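Local coordinates for trans-4-hydroxy-L-proline dehydratase (Clostridioides difficile 70-100-2010, PDB 6VXC), which uses a glycyl radical to dehydrate trans-4-hydroxy-L-proline to (S)-1-pyrroline-5-carboxylate during anaerobic degradation of hydroxyproline, at residues A[277-282]-A[307-312]; A[322-327]-A[376-381]. All coordinates share one frame; numbering follows the deposited sequence.

Interaction 1 (A[277-282]-A[307-312]); sequences HQAIQM and QHLNPF
A279 and L309 mark where the backbones of 277-282 and 307-312 come nearest, with their CA atoms 7.2 Å apart. The two segments belong to the consecutive helices 276-293 and 305-318 of the pyruvate formate lyase-like part of this glycyl radical enzyme, and they form an antiparallel helix pair: the N-to-C directions differ by 151° and the axes pass 9.9 Å from each other at closest approach. The 307-312 helix is kinked at P311, a residue whose nitrogen carries no hydrogen to bond to the preceding turn.

The contact is entirely apolar and buried, carried by four side chains. The methyl of A279 points at the opposite helix and meets two residues one turn apart. It touches L309 through CD2, and it lies over one face of the F312 ring, its CB 3.9 Å from the centroid and 13° off the ring normal, which defines a CH-pi contact centred on the ring. In F312, CG lies anti to the carbonyl carbon (chi1 -67°), which sets the ring beside A279, and chi2 turns its face to the methyl. H308 O reaches the same ring in plane, at its edge.

I280 and L309 meet alongside the alanine with their side chains crossing at about a right angle. Helix 324-339 closes over this pair through L331, while Y276 packs on both L309 and F312. The isoleucine touches with its longer branch: I280 CG1 sits 4.0 Å from L309 CD2, and I280 CD1 lies 4.1 Å from L309 CD1.

Interaction 2 (A[322-327]-A[376-381]); sequences LDRDRA and VNEVSY
The far end of R324, from the first turn of helix 324-339, comes up against Y381 and near E378 in the first turn of helix 378-390, so the contact joins two helix N-termini at the protein surface. The arginine leaves its backbone with CG anti to N (chi1 -165°) and stays extended as far as NE, which carries the guanidinium to the start of helix 378-390. From CB through CD the chain meets no atom of 376-381; Y313 of helix 305-318 and I382 lie against this side chain. At NE the first charge appears: E378 OE2 is 4.5 Å from R324 NE, close to the guanidinium plane and at its edge, too far for a salt bridge. At the tip, R324 NH1 comes within 3.7 Å of Y381 C, approaching obliquely, and 4.0 Å from Y381 CB. The same NH1 makes its salt bridge to D385 OD2, one turn further along the second helix.

Both helix starts are capped. D323 OD1 accepts from R326 N at 2.9 Å, the donor meeting OD1 nearly in line with its C-O bond. N377 and S380 form a capping box: S380 N donates to N377 OD1 at 3.0 Å, tilted 29° from the carbonyl plane, and N377 N donates back to S380 OG at 2.9 Å with an N-H...O angle of 168°. The box is tied to helix 305-318 through D306, whose OD2 bonds S380 OG and whose O takes N377 ND2.

Across the segments the contact is packing of NH1 against the Y381 carbonyl group, probably with a modest electrostatic contribution; D385 supplies the direct ionic partner, and E378 probably adds a weaker favourable field.

Interactions 1 and 2 lie with their centres about 11 Å apart and are joined through helix 305-318. One side of that helix packs on 277-282; N310 reaches the cap of the other contact, where N310 CB is 3.4 Å from N377 ND2 and N310 CA is 3.8 Å from V379 CG2. A second tie is Y276, which borders interaction 1 and whose hydroxyl hydrogen-bonds A327 O in 322-327. Interaction 1 is complete in sequence before interaction 2 begins. Both lie away from C454 and E456, the probable radical cysteine and proton acceptor, and from G785, which carries the glycyl radical in the active enzyme but not in this structure.

Interaction 1 (A[277-282]-A[307-312])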
loop_
_atom_site.group_PDB
_atom_site.type_symbol
_atom_site.label_atom_id
_atom_site.label_comp_id
_atom_site.label_asym_id
_atom_site.label_seq_id
_atom_site.Cartn_x
_atom_site.Cartn_y
_atom_site.Cartn_z
ATOM N N HIS A 277 13.285 -23.626 -4.295
ATOM C CA HIS A 277 11.885 -24.024 -4.188
ATOM C C HIS A 277 11.388 -23.878 -2.747
ATOM O O HIS A 277 10.320 -23.317 -2.498
ATOM C CB HIS A 277 11.757 -25.475 -4.653
ATOM C CG HIS A 277 10.359 -25.944 -4.869
ATOM N ND1 HIS A 277 9.294 -25.512 -4.112
ATOM C CD2 HIS A 277 9.860 -26.864 -5.721
ATOM C CE1 HIS A 277 8.190 -26.116 -4.518
ATOM N NE2 HIS A 277 8.511 -26.951 -5.490
ATOM N N GLN A 278 12.160 -24.387 -1.785
ATOM C CA GLN A 278 11.743 -24.303 -0.386
ATOM C C GLN A 278 11.713 -22.863 0.102
ATOM O O GLN A 278 10.879 -22.523 0.944
ATOM C CB GLN A 278 12.666 -25.134 0.507
ATOM C CG GLN A 278 12.454 -26.616 0.325
ATOM C CD GLN A 278 13.586 -27.456 0.869
ATOM O OE1 GLN A 278 14.429 -26.982 1.631
ATOM N NE2 GLN A 278 13.608 -28.711 0.480
ATOM N N ALA A 279 12.630 -22.024 -0.392
ATOM C CA ALA A 279 12.645 -20.617 -0.002
ATOM C C ALA A 279 11.364 -19.915 -0.430
ATOM O O ALA A 279 10.807 -19.109 0.323
ATOM C CB ALA A 279 13.872 -19.914 -0.574
ATOM N N ILE A 280 10.877 -20.216 -1.633
ATOM C CA ILE A 280 9.641 -19.599 -2.099
ATOM C C ILE A 280 8.450 -20.111 -1.302
ATOM O O ILE A 280 7.563 -19.337 -0.922
ATOM C CB ILE A 280 9.465 -19.815 -3.616
ATOM C CG1 ILE A 280 10.520 -19.014 -4.401
ATOM C CG2 ILE A 280 8.031 -19.498 -4.044
ATOM C CD1 ILE A 280 10.530 -19.313 -5.873
ATOM N N GLN A 281 8.403 -21.419 -1.038
ATOM C CA GLN A 281 7.295 -21.964 -0.263
ATOM C C GLN A 281 7.312 -21.448 1.172
ATOM O O GLN A 281 6.253 -21.165 1.739
ATOM C CB GLN A 281 7.332 -23.497 -0.291
ATOM C CG GLN A 281 6.194 -24.188 0.490
ATOM C CD GLN A 281 4.810 -23.959 -0.120
ATOM O OE1 GLN A 281 4.473 -24.554 -1.132
ATOM N NE2 GLN A 281 3.994 -23.117 0.518
ATOM N N MET A 282 8.497 -21.301 1.766
ATOM C CA MET A 282 8.587 -20.699 3.099
ATOM C C MET A 282 8.018 -19.279 3.088
ATOM O O MET A 282 7.190 -18.925 3.935
ATOM C CB MET A 282 10.041 -20.703 3.597
ATOM C CG MET A 282 10.327 -19.842 4.847
ATOM S SD MET A 282 9.591 -20.480 6.389
ATOM C CE MET A 282 10.983 -21.386 7.036
ATOM N N GLN A 307 17.396 -10.474 -4.042
ATOM C CA GLN A 307 18.532 -10.635 -3.139
ATOM C C GLN A 307 18.400 -11.906 -2.300
ATOM O O GLN A 307 19.393 -12.600 -2.060
ATOM C CB GLN A 307 18.682 -9.413 -2.229
ATOM C CG GLN A 307 18.784 -8.057 -2.973
ATOM C CD GLN A 307 19.865 -8.053 -4.029
ATOM O OE1 GLN A 307 21.062 -8.118 -3.717
ATOM N NE2 GLN A 307 19.452 -8.005 -5.291
ATOM N N HIS A 308 17.190 -12.234 -1.852
ATOM C CA HIS A 308 17.031 -13.400 -0.987
ATOM C C HIS A 308 17.171 -14.698 -1.776
ATOM O O HIS A 308 17.715 -15.678 -1.260
ATOM C CB HIS A 308 15.684 -13.341 -0.256
ATOM C CG HIS A 308 15.516 -12.099 0.556
ATOM N ND1 HIS A 308 14.430 -11.258 0.422
ATOM C CD2 HIS A 308 16.332 -11.517 1.466
ATOM C CE1 HIS A 308 14.579 -10.221 1.226
ATOM N NE2 HIS A 308 15.724 -10.355 1.871
ATOM N N LEU A 309 16.674 -14.727 -3.018
ATOM C CA LEU A 309 16.667 -15.970 -3.786
ATOM C C LEU A 309 17.996 -16.254 -4.483
ATOM O O LEU A 309 18.304 -17.419 -4.743
ATOM C CB LEU A 309 15.542 -15.953 -4.818
ATOM C CG LEU A 309 14.105 -16.050 -4.304
ATOM C CD1 LEU A 309 13.136 -16.109 -5.472
ATOM C CD2 LEU A 309 13.910 -17.250 -3.365
ATOM N N ASN A 310 18.790 -15.234 -4.788
ATOM C CA ASN A 310 19.975 -15.470 -5.609
ATOM C C ASN A 310 20.947 -16.473 -4.999
ATOM O O ASN A 310 21.481 -17.299 -5.755
ATOM C CB ASN A 310 20.695 -14.151 -5.915
ATOM C CG ASN A 310 21.763 -14.323 -6.996
ATOM O OD1 ASN A 310 21.460 -14.697 -8.133
ATOM N ND2 ASN A 310 23.016 -14.071 -6.639
ATOM N N PRO A 311 21.237 -16.457 -3.692
ATOM C CA PRO A 311 22.109 -17.513 -3.142
ATOM C C PRO A 311 21.556 -18.912 -3.360
ATOM O O PRO A 311 22.305 -19.824 -3.732
ATOM C CB PRO A 311 22.207 -17.144 -1.649
ATOM C CG PRO A 311 21.976 -15.657 -1.625
ATOM C CD PRO A 311 20.943 -15.404 -2.700
ATOM N N PHE A 312 20.247 -19.093 -3.183
ATOM C CA PHE A 312 19.626 -20.383 -3.447
ATOM C C PHE A 312 19.728 -20.745 -4.922
ATOM O O PHE A 312 20.064 -21.887 -5.267
ATOM C CB PHE A 312 18.156 -20.343 -3.013
ATOM C CG PHE A 312 17.950 -20.212 -1.515
ATOM C CD1 PHE A 312 18.080 -21.303 -0.683
ATOM C CD2 PHE A 312 17.671 -18.987 -0.955
ATOM C CE1 PHE A 312 17.889 -21.184 0.673
ATOM C CE2 PHE A 312 17.490 -18.849 0.407
ATOM C CZ PHE A 312 17.598 -19.948 1.222
#

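Interaction 2 (A[322-327]-A[376-381])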
loop_
_atom_site.group_PDB
_atom_site.type_symbol
_atom_site.label_atom_id
_atom_site.label_comp_id
_atom_site.label_asym_id
_atom_site.label_seq_id
_atom_site.Cartn_x
_atom_site.Cartn_y
_atom_site.Cartn_z
ATOM N N LEU A 322 18.370 -27.359 -10.254
ATOM C CA LEU A 322 17.583 -26.227 -10.718
ATOM C C LEU A 322 18.209 -25.700 -11.995
ATOM O O LEU A 322 19.426 -25.772 -12.179
ATOM C CB LEU A 322 17.537 -25.101 -9.670
ATOM C CG LEU A 322 16.575 -23.921 -9.867
ATOM C CD1 LEU A 322 15.133 -24.386 -9.803
ATOM C CD2 LEU A 322 16.799 -22.902 -8.774
ATOM N N ASP A 323 17.372 -25.152 -12.868
ATOM C CA ASP A 323 17.841 -24.366 -13.999
ATOM C C ASP A 323 16.982 -23.103 -14.120
ATOM O O ASP A 323 16.019 -22.904 -13.374
ATOM C CB ASP A 323 17.835 -25.193 -15.297
ATOM C CG ASP A 323 16.451 -25.705 -15.674
ATOM O OD1 ASP A 323 15.457 -25.302 -15.048
ATOM O OD2 ASP A 323 16.357 -26.489 -16.642
ATOM N N ARG A 324 17.329 -22.243 -15.081
ATOM C CA ARG A 324 16.623 -20.975 -15.210
ATOM C C ARG A 324 15.137 -21.190 -15.452
ATOM O O ARG A 324 14.299 -20.472 -14.892
ATOM C CB ARG A 324 17.227 -20.142 -16.345
ATOM C CG ARG A 324 16.804 -18.677 -16.307
ATOM C CD ARG A 324 17.222 -17.915 -17.549
ATOM N NE ARG A 324 17.109 -16.465 -17.392
ATOM C CZ ARG A 324 16.009 -15.758 -17.635
ATOM N NH1 ARG A 324 16.023 -14.433 -17.473
ATOM N NH2 ARG A 324 14.906 -16.363 -18.048
ATOM N N ASP A 325 14.790 -22.187 -16.265
ATOM C CA ASP A 325 13.389 -22.428 -16.594
ATOM C C ASP A 325 12.579 -22.807 -15.358
ATOM O O ASP A 325 11.450 -22.335 -15.177
ATOM C CB ASP A 325 13.279 -23.523 -17.648
ATOM C CG ASP A 325 13.553 -23.011 -19.054
ATOM O OD1 ASP A 325 13.636 -21.784 -19.257
ATOM O OD2 ASP A 325 13.660 -23.854 -19.958
ATOM N N ARG A 326 13.117 -23.708 -14.525
ATOM C CA ARG A 326 12.373 -24.124 -13.339
ATOM C C ARG A 326 12.306 -22.990 -12.323
ATOM O O ARG A 326 11.281 -22.810 -11.663
ATOM C CB ARG A 326 13.003 -25.375 -12.716
ATOM C CG ARG A 326 12.328 -25.877 -11.413
ATOM C CD ARG A 326 10.899 -26.383 -11.649
ATOM N NE ARG A 326 10.501 -27.417 -10.689
ATOM C CZ ARG A 326 9.511 -28.282 -10.891
ATOM N NH1 ARG A 326 8.878 -28.303 -12.056
ATOM N NH2 ARG A 326 9.215 -29.180 -9.965
ATOM N N ALA A 327 13.388 -22.213 -12.195
ATOM C CA ALA A 327 13.361 -21.017 -11.349
ATOM C C ALA A 327 12.311 -20.022 -11.821
ATOM O O ALA A 327 11.621 -19.406 -11.001
ATOM C CB ALA A 327 14.732 -20.356 -11.304
ATOM N N VAL A 376 21.675 -6.056 -9.208
ATOM C CA VAL A 376 21.125 -6.808 -10.331
ATOM C C VAL A 376 21.851 -8.140 -10.443
ATOM O O VAL A 376 23.084 -8.193 -10.464
ATOM C CB VAL A 376 21.224 -5.984 -11.622
ATOM C CG1 VAL A 376 20.937 -6.853 -12.837
ATOM C CG2 VAL A 376 20.248 -4.804 -11.545
ATOM N N ASN A 377 21.088 -9.223 -10.475
ATOM C CA ASN A 377 21.631 -10.568 -10.586
ATOM C C ASN A 377 20.715 -11.352 -11.519
ATOM O O ASN A 377 19.742 -10.816 -12.060
ATOM C CB ASN A 377 21.788 -11.225 -9.195
ATOM C CG ASN A 377 20.462 -11.366 -8.444
ATOM O OD1 ASN A 377 19.443 -11.760 -9.020
ATOM N ND2 ASN A 377 20.475 -11.036 -7.145
ATOM N N GLU A 378 21.008 -12.641 -11.692
ATOM C CA GLU A 378 20.242 -13.430 -12.652
ATOM C C GLU A 378 18.781 -13.524 -12.249
ATOM O O GLU A 378 17.899 -13.543 -13.112
ATOM C CB GLU A 378 20.824 -14.840 -12.800
ATOM C CG GLU A 378 22.057 -14.911 -13.670
ATOM C CD GLU A 378 21.819 -14.309 -15.050
ATOM O OE1 GLU A 378 22.508 -13.316 -15.395
ATOM O OE2 GLU A 378 20.920 -14.801 -15.770
ATOM N N VAL A 379 18.504 -13.614 -10.943
ATOM C CA VAL A 379 17.111 -13.688 -10.510
ATOM C C VAL A 379 16.385 -12.403 -10.865
ATOM O O VAL A 379 15.199 -12.433 -11.191
ATOM C CB VAL A 379 16.983 -13.992 -8.992
ATOM C CG1 VAL A 379 15.509 -14.021 -8.602
ATOM C CG2 VAL A 379 17.628 -15.344 -8.619
ATOM N N SER A 380 17.078 -11.263 -10.807
ATOM C CA SER A 380 16.462 -9.991 -11.184
ATOM C C SER A 380 15.894 -10.059 -12.590
ATOM O O SER A 380 14.781 -9.582 -12.852
ATOM C CB SER A 380 17.471 -8.839 -11.095
ATOM O OG SER A 380 18.229 -8.861 -9.911
ATOM N N TYR A 381 16.668 -10.615 -13.519
ATOM C CA TYR A 381 16.199 -10.709 -14.892
ATOM C C TYR A 381 15.096 -11.743 -15.035
ATOM O O TYR A 381 14.182 -11.554 -15.841
ATOM C CB TYR A 381 17.370 -11.007 -15.830
ATOM C CG TYR A 381 18.212 -9.789 -16.096
ATOM C CD1 TYR A 381 17.724 -8.763 -16.898
ATOM C CD2 TYR A 381 19.483 -9.657 -15.547
ATOM C CE1 TYR A 381 18.472 -7.633 -17.164
ATOM C CE2 TYR A 381 20.248 -8.526 -15.798
ATOM C CZ TYR A 381 19.734 -7.515 -16.610
ATOM O OH TYR A 381 20.492 -6.397 -16.871
#